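Local coordinates for protein KLLA0E08119p (Kluyveromyces lactis, PDB 3VA7) that probably carboxylates urea to urea-1-carboxylate with bicarbonate and ATP, as the biotin-dependent carboxylase portion of a longer enzyme of urea degradation, at residues 50-55 with 334-339; 933-938 with 970-975; 980-985 with 1004-1009. All coordinates share one frame; numbering follows the deposited sequence.

Interaction 1 of 3, residues 50-55 with 334-339; sequences LKRMGI and GLDLVE
R52 leaves its helix with CG opposite the backbone N, chi1 170°, and its chain then bends at chi3. This swings NH2 between the carboxylates of D336 and E339. The side chain of E339 is extended and crosses that of R52 at about a right angle. The NH2 of R52 donates to D336 OD1 at 2.7 Å, through a bent bond of 141°. It also donates to E339 OE2 at 3.1 Å, and this bond is straighter, at 166°. Both acceptors lie at the edge of the guanidinium, close to its plane. D336 OD1 is met on its anti side, somewhat out of the carboxylate plane, while E339 OE2 is met from above its own plane.

D336 is the N-cap of helix 337-345, and its OD2 accepts from E339 N at 3.1 Å. The salt-bridge network therefore joins this helix start to the end of helix 40-53. That helix is followed at G54 by a Schellman motif, and it links parallel neighbouring strands 33-36 and 56-61 in a beta-alpha-beta unit of the biotin carboxylase part. R45 forms a further salt bridge with D336 OD2, and T49 bonds OD1. Beside the charges, M53 CE packs on E339 CG at 3.7 Å.

Interaction 2 of 3, residues 933-938 with 970-975; sequences AFEDSK and IDRNDV
F934 is the last residue of strand 922-934. Its ring turns toward helix 972-979, and its edge meets the end of R972. CE2 of F934 lies 3.9 Å from NH1 of R972. The ring and guanidinium planes are 71° apart, so the two groups do not stack flat. K976 and L979 of the same helix also touch this ring.

E935 follows with positive phi, and its side chain also reaches toward R972. On the way CG of E935 passes over one face of the F934 ring, offset toward the rim. E935 OE2 then accepts from R972 NH1 at 2.7 Å. This bond is nearly straight, at 172°, and OE2 lies in the guanidinium plane. It is met on its syn side, with NH1 tilted out of the carboxylate plane. NH2 of R972 makes weak bonds of 3.4 Å to both E935 OE1 and E935 OE2. R972 gets there from a chi1 of 56°, with CG between its backbone N and carbonyl carbon, and with a bend at chi3. D962 takes NE of R972, and N959 donates to E935 OE1. The salt bridge thus has support from the start of helix 960-967.

D936 comes next and caps helix 937-949 through OD2, which accepts from K938 N at 3.0 Å. R1049 pairs with the same carboxylate.

On the other side, D971 is the N-cap of helix 972-979, and its OD1 accepts from N973 N. D971 N donates to D974 OD1, and D971 and D974 make a capping box at this helix start, in carboxyltransferase subdomains C and D.

Interaction 3 of 3, residues 980-985 with 1004-1009; sequences YSAKFM and PRHRYL
H1006 meets A982 and S981 beside the open end of a beta hairpin. Strands 984-989 and 997-1001 form its antiparallel arms, within the carboxyltransferase C and D region. H1006 comes from the loop beyond the second arm. A982 and S981 come just before the first.

H1006 carries most of the contact. Its CG stands opposite the carbonyl carbon, chi1 -80°, and its ring reaches over to A982. ND1 of H1006 lies 3.4 Å from A982 CA and 3.5 Å from A982 CB. The approach to the ring is oblique. P1001 also touches this histidine.

A982 is buried and points its methyl toward H1006. The same CB sits over one face of the F984 ring, offset toward its rim, so the methyl group lies between the two rings.

S981 lies at the outer margin. Its OG is bonded to N977 O, at the end of helix 972-979. One water joins S981 OG to H1006 NE2. It donates a weak bond to OG, while it lies 2.9 Å from NE2 in the plane of the imidazole. A second water ties the other ring nitrogen to the backbone: it accepts from K983 N at 3.0 Å and is bonded to H1006 ND1 at 3.1 Å.

In the fold
Interaction 1 comes first along the chain and closes a long excursion, with 278 residues between its segments. It ties two helices within the biotin carboxylation region. Interactions 2 and 3 follow in the carboxyltransferase C and D region, their centres 55 and 57 Å from that of interaction 1. Each closes a short loop. The three loops run in series, and none nests or crosses. Helix 972-979 leads from interaction 2 into interaction 3. The two also touch: F934 packs near Y980, and I970 near Y1008. Both join loops and helix ends to one mixed sheet. Its strand 984-989 runs on toward D991 and V992, which line the urea pocket.

Interaction 1 of 3, residues 50-55 with 334-339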
loop_
_atom_site.group_PDB
_atom_site.type_symbol
_atom_site.label_atom_id
_atom_site.label_comp_id
_atom_site.label_asym_id
_atom_site.label_seq_id
_atom_site.Cartn_x
_atom_site.Cartn_y
_atom_site.Cartn_z
ATOM N N LEU A 50 25.612 4.280 -24.154
ATOM C CA LEU A 50 26.715 5.136 -23.777
ATOM C C LEU A 50 27.628 4.360 -22.860
ATOM O O LEU A 50 28.816 4.201 -23.158
ATOM C CB LEU A 50 26.246 6.421 -23.109
ATOM C CG LEU A 50 25.673 7.514 -24.035
ATOM C CD1 LEU A 50 25.248 8.651 -23.161
ATOM C CD2 LEU A 50 26.612 8.008 -25.153
ATOM N N LYS A 51 27.060 3.815 -21.780
ATOM C CA LYS A 51 27.821 2.952 -20.895
ATOM C C LYS A 51 28.654 1.938 -21.676
ATOM O O LYS A 51 29.862 1.903 -21.489
ATOM C CB LYS A 51 26.946 2.249 -19.854
ATOM C CG LYS A 51 27.741 1.361 -18.840
ATOM C CD LYS A 51 27.008 1.344 -17.461
ATOM C CE LYS A 51 27.296 0.110 -16.546
ATOM N NZ LYS A 51 26.232 -1.007 -16.659
ATOM N N ARG A 52 28.019 1.125 -22.524
ATOM C CA ARG A 52 28.753 0.067 -23.222
ATOM C C ARG A 52 29.903 0.663 -24.017
ATOM O O ARG A 52 30.937 0.034 -24.155
ATOM C CB ARG A 52 27.839 -0.772 -24.115
ATOM C CG ARG A 52 28.564 -1.736 -25.053
ATOM C CD ARG A 52 27.577 -2.668 -25.849
ATOM N NE ARG A 52 26.760 -1.919 -26.832
ATOM C CZ ARG A 52 27.232 -1.388 -27.968
ATOM N NH1 ARG A 52 28.520 -1.534 -28.331
ATOM N NH2 ARG A 52 26.410 -0.698 -28.747
ATOM N N MET A 53 29.742 1.911 -24.490
ATOM C CA MET A 53 30.773 2.549 -25.279
ATOM C C MET A 53 31.839 3.255 -24.425
ATOM O O MET A 53 32.828 3.766 -24.976
ATOM C CB MET A 53 30.134 3.533 -26.250
ATOM C CG MET A 53 29.275 2.878 -27.361
ATOM S SD MET A 53 28.500 4.114 -28.451
ATOM C CE MET A 53 29.856 4.511 -29.543
ATOM N N GLY A 54 31.674 3.294 -23.102
ATOM C CA GLY A 54 32.696 3.871 -22.242
ATOM C C GLY A 54 32.670 5.388 -22.298
ATOM O O GLY A 54 33.684 6.046 -21.984
ATOM N N ILE A 55 31.508 5.928 -22.704
ATOM C CA ILE A 55 31.222 7.344 -22.793
ATOM C C ILE A 55 30.448 7.842 -21.567
ATOM O O ILE A 55 29.413 7.275 -21.201
ATOM C CB ILE A 55 30.350 7.636 -24.008
ATOM C CG1 ILE A 55 31.023 7.138 -25.299
ATOM C CG2 ILE A 55 30.000 9.125 -24.079
ATOM C CD1 ILE A 55 30.170 7.381 -26.551
ATOM N N GLY A 334 20.529 -6.252 -35.756
ATOM C CA GLY A 334 21.571 -6.351 -34.746
ATOM C C GLY A 334 22.336 -5.053 -34.633
ATOM O O GLY A 334 23.444 -5.035 -34.087
ATOM N N LEU A 335 21.794 -3.967 -35.197
ATOM C CA LEU A 335 22.456 -2.669 -35.126
ATOM C C LEU A 335 22.037 -1.926 -33.891
ATOM O O LEU A 335 20.903 -2.007 -33.471
ATOM C CB LEU A 335 22.114 -1.800 -36.338
ATOM C CG LEU A 335 22.599 -2.342 -37.693
ATOM C CD1 LEU A 335 22.271 -1.321 -38.771
ATOM C CD2 LEU A 335 24.066 -2.716 -37.692
ATOM N N ASP A 336 22.957 -1.201 -33.295
ATOM C CA ASP A 336 22.576 -0.305 -32.259
ATOM C C ASP A 336 22.519 1.084 -32.946
ATOM O O ASP A 336 23.561 1.716 -33.202
ATOM C CB ASP A 336 23.587 -0.389 -31.119
ATOM C CG ASP A 336 23.337 0.630 -30.009
ATOM O OD1 ASP A 336 23.936 0.432 -28.918
ATOM O OD2 ASP A 336 22.581 1.639 -30.208
ATOM N N LEU A 337 21.292 1.544 -33.217
ATOM C CA LEU A 337 21.047 2.832 -33.886
ATOM C C LEU A 337 21.583 4.078 -33.145
ATOM O O LEU A 337 22.200 4.931 -33.758
ATOM C CB LEU A 337 19.563 2.973 -34.186
ATOM C CG LEU A 337 19.038 1.933 -35.186
ATOM C CD1 LEU A 337 17.582 2.303 -35.408
ATOM C CD2 LEU A 337 19.859 1.866 -36.580
ATOM N N VAL A 338 21.379 4.176 -31.837
ATOM C CA VAL A 338 22.062 5.201 -31.017
ATOM C C VAL A 338 23.570 5.184 -31.228
ATOM O O VAL A 338 24.180 6.228 -31.313
ATOM C CB VAL A 338 21.668 5.138 -29.499
ATOM C CG1 VAL A 338 22.611 5.986 -28.580
ATOM C CG2 VAL A 338 20.204 5.537 -29.301
ATOM N N GLU A 339 24.189 4.013 -31.305
ATOM C CA GLU A 339 25.662 3.960 -31.469
ATOM C C GLU A 339 26.023 4.645 -32.796
ATOM O O GLU A 339 26.866 5.546 -32.824
ATOM C CB GLU A 339 26.183 2.521 -31.507
ATOM C CG GLU A 339 27.710 2.451 -31.744
ATOM C CD GLU A 339 28.274 1.035 -31.806
ATOM O OE1 GLU A 339 29.472 0.885 -32.153
ATOM O OE2 GLU A 339 27.527 0.081 -31.544
#

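Interaction 2 of 3, residues 933-938 with 970-975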
loop_
_atom_site.group_PDB
_atom_site.type_symbol
_atom_site.label_atom_id
_atom_site.label_comp_id
_atom_site.label_asym_id
_atom_site.label_seq_id
_atom_site.Cartn_x
_atom_site.Cartn_y
_atom_site.Cartn_z
ATOM N N ALA A 933 13.052 14.739 14.151
ATOM C CA ALA A 933 12.587 16.076 14.518
ATOM C C ALA A 933 11.862 16.140 15.894
ATOM O O ALA A 933 10.805 15.538 16.098
ATOM C CB ALA A 933 11.745 16.643 13.422
ATOM N N PHE A 934 12.454 16.849 16.853
ATOM C CA PHE A 934 11.764 17.151 18.121
ATOM C C PHE A 934 10.474 18.010 18.017
ATOM O O PHE A 934 10.497 19.163 17.595
ATOM C CB PHE A 934 12.756 17.751 19.101
ATOM C CG PHE A 934 12.281 17.725 20.523
ATOM C CD1 PHE A 934 12.143 16.499 21.209
ATOM C CD2 PHE A 934 11.932 18.907 21.177
ATOM C CE1 PHE A 934 11.691 16.446 22.547
ATOM C CE2 PHE A 934 11.475 18.863 22.509
ATOM C CZ PHE A 934 11.345 17.632 23.188
ATOM N N GLU A 935 9.333 17.431 18.378
ATOM C CA GLU A 935 8.082 18.207 18.529
ATOM C C GLU A 935 7.771 19.024 17.302
ATOM O O GLU A 935 7.533 20.212 17.412
ATOM C CB GLU A 935 8.112 19.149 19.750
ATOM C CG GLU A 935 7.716 18.461 20.971
ATOM C CD GLU A 935 7.441 19.361 22.153
ATOM O OE1 GLU A 935 6.511 19.061 22.893
ATOM O OE2 GLU A 935 8.155 20.345 22.384
ATOM N N ASP A 936 7.770 18.384 16.151
ATOM C CA ASP A 936 7.495 19.040 14.890
ATOM C C ASP A 936 6.018 19.260 14.762
ATOM O O ASP A 936 5.254 18.824 15.608
ATOM C CB ASP A 936 7.940 18.124 13.771
ATOM C CG ASP A 936 7.242 16.788 13.830
ATOM O OD1 ASP A 936 7.539 16.016 14.795
ATOM O OD2 ASP A 936 6.376 16.516 12.970
ATOM N N SER A 937 5.589 19.856 13.664
ATOM C CA SER A 937 4.220 20.225 13.541
ATOM C C SER A 937 3.272 19.018 13.465
ATOM O O SER A 937 2.134 19.087 13.933
ATOM C CB SER A 937 4.038 21.150 12.340
ATOM O OG SER A 937 4.155 20.470 11.086
ATOM N N LYS A 938 3.700 17.918 12.862
ATOM C CA LYS A 938 2.737 16.839 12.658
ATOM C C LYS A 938 2.473 16.050 13.952
ATOM O O LYS A 938 1.338 15.630 14.212
ATOM C CB LYS A 938 3.128 15.972 11.488
ATOM C CG LYS A 938 2.871 16.698 10.208
ATOM C CD LYS A 938 3.493 16.052 9.000
ATOM C CE LYS A 938 2.989 16.674 7.754
ATOM N NZ LYS A 938 3.724 16.076 6.594
ATOM N N ILE A 970 12.029 17.097 35.756
ATOM C CA ILE A 970 13.177 17.557 34.979
ATOM C C ILE A 970 12.719 18.665 34.055
ATOM O O ILE A 970 11.551 18.955 34.056
ATOM C CB ILE A 970 13.833 16.406 34.162
ATOM C CG1 ILE A 970 12.806 15.726 33.229
ATOM C CG2 ILE A 970 14.496 15.417 35.088
ATOM C CD1 ILE A 970 13.343 14.500 32.536
ATOM N N ASP A 971 13.640 19.270 33.299
ATOM C CA ASP A 971 13.292 20.274 32.281
ATOM C C ASP A 971 12.927 19.500 31.042
ATOM O O ASP A 971 13.454 18.399 30.805
ATOM C CB ASP A 971 14.439 21.297 31.931
ATOM C CG ASP A 971 13.912 22.530 31.024
ATOM O OD1 ASP A 971 14.180 22.605 29.758
ATOM O OD2 ASP A 971 13.177 23.425 31.574
ATOM N N ARG A 972 12.029 20.095 30.253
ATOM C CA ARG A 972 11.647 19.544 28.953
ATOM C C ARG A 972 12.860 19.254 28.094
ATOM O O ARG A 972 12.840 18.296 27.333
ATOM C CB ARG A 972 10.670 20.439 28.196
ATOM C CG ARG A 972 11.158 21.839 27.985
ATOM C CD ARG A 972 10.376 22.517 26.878
ATOM N NE ARG A 972 9.053 21.956 26.754
ATOM C CZ ARG A 972 8.569 21.435 25.625
ATOM N NH1 ARG A 972 9.306 21.452 24.507
ATOM N NH2 ARG A 972 7.320 20.972 25.596
ATOM N N ASN A 973 13.914 20.049 28.223
ATOM C CA ASN A 973 15.088 19.837 27.400
ATOM C C ASN A 973 15.938 18.650 27.898
ATOM O O ASN A 973 16.732 18.053 27.136
ATOM C CB ASN A 973 15.865 21.155 27.146
ATOM C CG ASN A 973 14.979 22.233 26.358
ATOM O OD1 ASN A 973 14.325 21.917 25.354
ATOM N ND2 ASN A 973 14.937 23.473 26.866
ATOM N N ASP A 974 15.736 18.288 29.157
ATOM C CA ASP A 974 16.252 17.044 29.634
ATOM C C ASP A 974 15.614 15.860 28.893
ATOM O O ASP A 974 16.333 14.924 28.556
ATOM C CB ASP A 974 16.069 16.883 31.152
ATOM C CG ASP A 974 16.941 17.828 31.935
ATOM O OD1 ASP A 974 16.475 18.348 32.973
ATOM O OD2 ASP A 974 18.074 18.065 31.483
ATOM N N VAL A 975 14.306 15.920 28.626
ATOM C CA VAL A 975 13.629 14.905 27.827
ATOM C C VAL A 975 14.208 14.900 26.436
ATOM O O VAL A 975 14.580 13.846 25.874
ATOM C CB VAL A 975 12.089 15.112 27.764
ATOM C CG1 VAL A 975 11.421 14.061 26.858
ATOM C CG2 VAL A 975 11.482 15.101 29.136
#

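Interaction 3 of 3, residues 980-985 with 1004-1009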
loop_
_atom_site.group_PDB
_atom_site.type_symbol
_atom_site.label_atom_id
_atom_site.label_comp_id
_atom_site.label_asym_id
_atom_site.label_seq_id
_atom_site.Cartn_x
_atom_site.Cartn_y
_atom_site.Cartn_z
ATOM N N TYR A 980 18.015 11.976 22.476
ATOM C CA TYR A 980 19.173 12.018 21.577
ATOM C C TYR A 980 20.427 11.408 22.211
ATOM O O TYR A 980 21.507 11.499 21.648
ATOM C CB TYR A 980 19.470 13.464 21.138
ATOM C CG TYR A 980 18.419 14.083 20.261
ATOM C CD1 TYR A 980 18.106 13.512 19.040
ATOM C CD2 TYR A 980 17.750 15.240 20.641
ATOM C CE1 TYR A 980 17.189 14.074 18.211
ATOM C CE2 TYR A 980 16.821 15.814 19.804
ATOM C CZ TYR A 980 16.535 15.230 18.566
ATOM O OH TYR A 980 15.580 15.753 17.662
ATOM N N SER A 981 20.315 10.823 23.394
ATOM C CA SER A 981 21.493 10.080 23.900
ATOM C C SER A 981 21.220 8.620 24.331
ATOM O O SER A 981 22.132 7.880 24.596
ATOM C CB SER A 981 22.234 10.877 25.001
ATOM O OG SER A 981 21.343 11.262 25.994
ATOM N N ALA A 982 19.954 8.242 24.401
ATOM C CA ALA A 982 19.557 6.929 24.873
ATOM C C ALA A 982 19.873 5.869 23.795
ATOM O O ALA A 982 20.029 6.181 22.608
ATOM C CB ALA A 982 18.072 6.918 25.260
ATOM N N LYS A 983 20.072 4.638 24.251
ATOM C CA LYS A 983 20.251 3.517 23.345
ATOM C C LYS A 983 19.040 2.614 23.561
ATOM O O LYS A 983 18.876 1.994 24.635
ATOM C CB LYS A 983 21.560 2.844 23.622
ATOM C CG LYS A 983 22.727 3.367 22.818
ATOM C CD LYS A 983 23.975 2.712 23.370
ATOM C CE LYS A 983 25.232 3.469 23.036
ATOM N NZ LYS A 983 26.282 2.988 23.977
ATOM N N PHE A 984 18.130 2.662 22.582
ATOM C CA PHE A 984 16.852 1.999 22.700
ATOM C C PHE A 984 16.947 0.586 22.132
ATOM O O PHE A 984 17.145 0.414 20.920
ATOM C CB PHE A 984 15.827 2.769 21.909
ATOM C CG PHE A 984 15.499 4.102 22.469
ATOM C CD1 PHE A 984 15.937 5.241 21.850
ATOM C CD2 PHE A 984 14.722 4.220 23.623
ATOM C CE1 PHE A 984 15.599 6.506 22.366
ATOM C CE2 PHE A 984 14.377 5.467 24.147
ATOM C CZ PHE A 984 14.834 6.615 23.508
ATOM N N MET A 985 16.863 -0.418 23.017
ATOM C CA MET A 985 16.817 -1.808 22.591
ATOM C C MET A 985 15.375 -2.238 22.246
ATOM O O MET A 985 14.471 -2.193 23.125
ATOM C CB MET A 985 17.386 -2.734 23.658
ATOM C CG MET A 985 17.317 -4.213 23.191
ATOM S SD MET A 985 18.398 -5.345 24.070
ATOM C CE MET A 985 19.945 -5.094 23.217
ATOM N N PRO A 1004 19.486 2.697 32.540
ATOM C CA PRO A 1004 18.343 2.768 33.459
ATOM C C PRO A 1004 17.965 4.181 33.896
ATOM O O PRO A 1004 16.785 4.420 34.266
ATOM C CB PRO A 1004 18.805 1.922 34.656
ATOM C CG PRO A 1004 19.723 0.914 34.013
ATOM C CD PRO A 1004 20.521 1.785 33.070
ATOM N N ARG A 1005 18.935 5.093 33.857
ATOM C CA ARG A 1005 18.689 6.527 34.141
ATOM C C ARG A 1005 17.974 7.187 32.963
ATOM O O ARG A 1005 17.817 8.413 32.954
ATOM C CB ARG A 1005 20.033 7.280 34.387
ATOM C CG ARG A 1005 20.939 6.574 35.389
ATOM C CD ARG A 1005 22.397 7.009 35.348
ATOM N NE ARG A 1005 23.182 6.489 34.221
ATOM C CZ ARG A 1005 24.517 6.619 34.127
ATOM N NH1 ARG A 1005 25.206 7.243 35.104
ATOM N NH2 ARG A 1005 25.181 6.147 33.072
ATOM N N HIS A 1006 17.601 6.420 31.929
ATOM C CA HIS A 1006 16.910 7.036 30.822
ATOM C C HIS A 1006 15.474 6.654 30.849
ATOM O O HIS A 1006 14.721 6.919 29.911
ATOM C CB HIS A 1006 17.549 6.684 29.507
ATOM C CG HIS A 1006 18.761 7.492 29.218
ATOM N ND1 HIS A 1006 19.724 7.099 28.312
ATOM C CD2 HIS A 1006 19.175 8.674 29.728
ATOM C CE1 HIS A 1006 20.675 8.004 28.271
ATOM N NE2 HIS A 1006 20.367 8.973 29.121
ATOM N N ARG A 1007 15.072 6.043 31.952
ATOM C CA ARG A 1007 13.752 5.467 32.010
ATOM C C ARG A 1007 12.956 6.353 32.884
ATOM O O ARG A 1007 13.214 6.424 34.068
ATOM C CB ARG A 1007 13.774 4.030 32.526
ATOM C CG ARG A 1007 14.622 3.164 31.679
ATOM C CD ARG A 1007 14.910 1.829 32.292
ATOM N NE ARG A 1007 15.830 1.097 31.434
ATOM C CZ ARG A 1007 16.396 -0.077 31.749
ATOM N NH1 ARG A 1007 16.122 -0.670 32.902
ATOM N NH2 ARG A 1007 17.265 -0.651 30.896
ATOM N N TYR A 1008 11.978 7.002 32.267
ATOM C CA TYR A 1008 11.160 8.034 32.853
ATOM C C TYR A 1008 9.773 7.507 33.172
ATOM O O TYR A 1008 9.218 6.645 32.443
ATOM C CB TYR A 1008 11.080 9.151 31.821
ATOM C CG TYR A 1008 12.413 9.900 31.635
ATOM C CD1 TYR A 1008 13.352 9.920 32.670
ATOM C CD2 TYR A 1008 12.695 10.641 30.470
ATOM C CE1 TYR A 1008 14.545 10.600 32.567
ATOM C CE2 TYR A 1008 13.904 11.377 30.351
ATOM C CZ TYR A 1008 14.837 11.340 31.413
ATOM O OH TYR A 1008 16.068 12.029 31.392
ATOM N N LEU A 1009 9.192 7.990 34.270
ATOM C CA LEU A 1009 7.791 7.710 34.530
ATOM C C LEU A 1009 6.903 8.336 33.435
ATOM O O LEU A 1009 7.343 9.206 32.676
ATOM C CB LEU A 1009 7.432 8.286 35.864
ATOM C CG LEU A 1009 8.029 7.747 37.174
ATOM C CD1 LEU A 1009 7.324 8.471 38.315
ATOM C CD2 LEU A 1009 7.814 6.207 37.310
HETATM O O HOH W 1 23.064 10.115 28.797
HETATM O O HOH W 2 19.974 4.204 27.191
#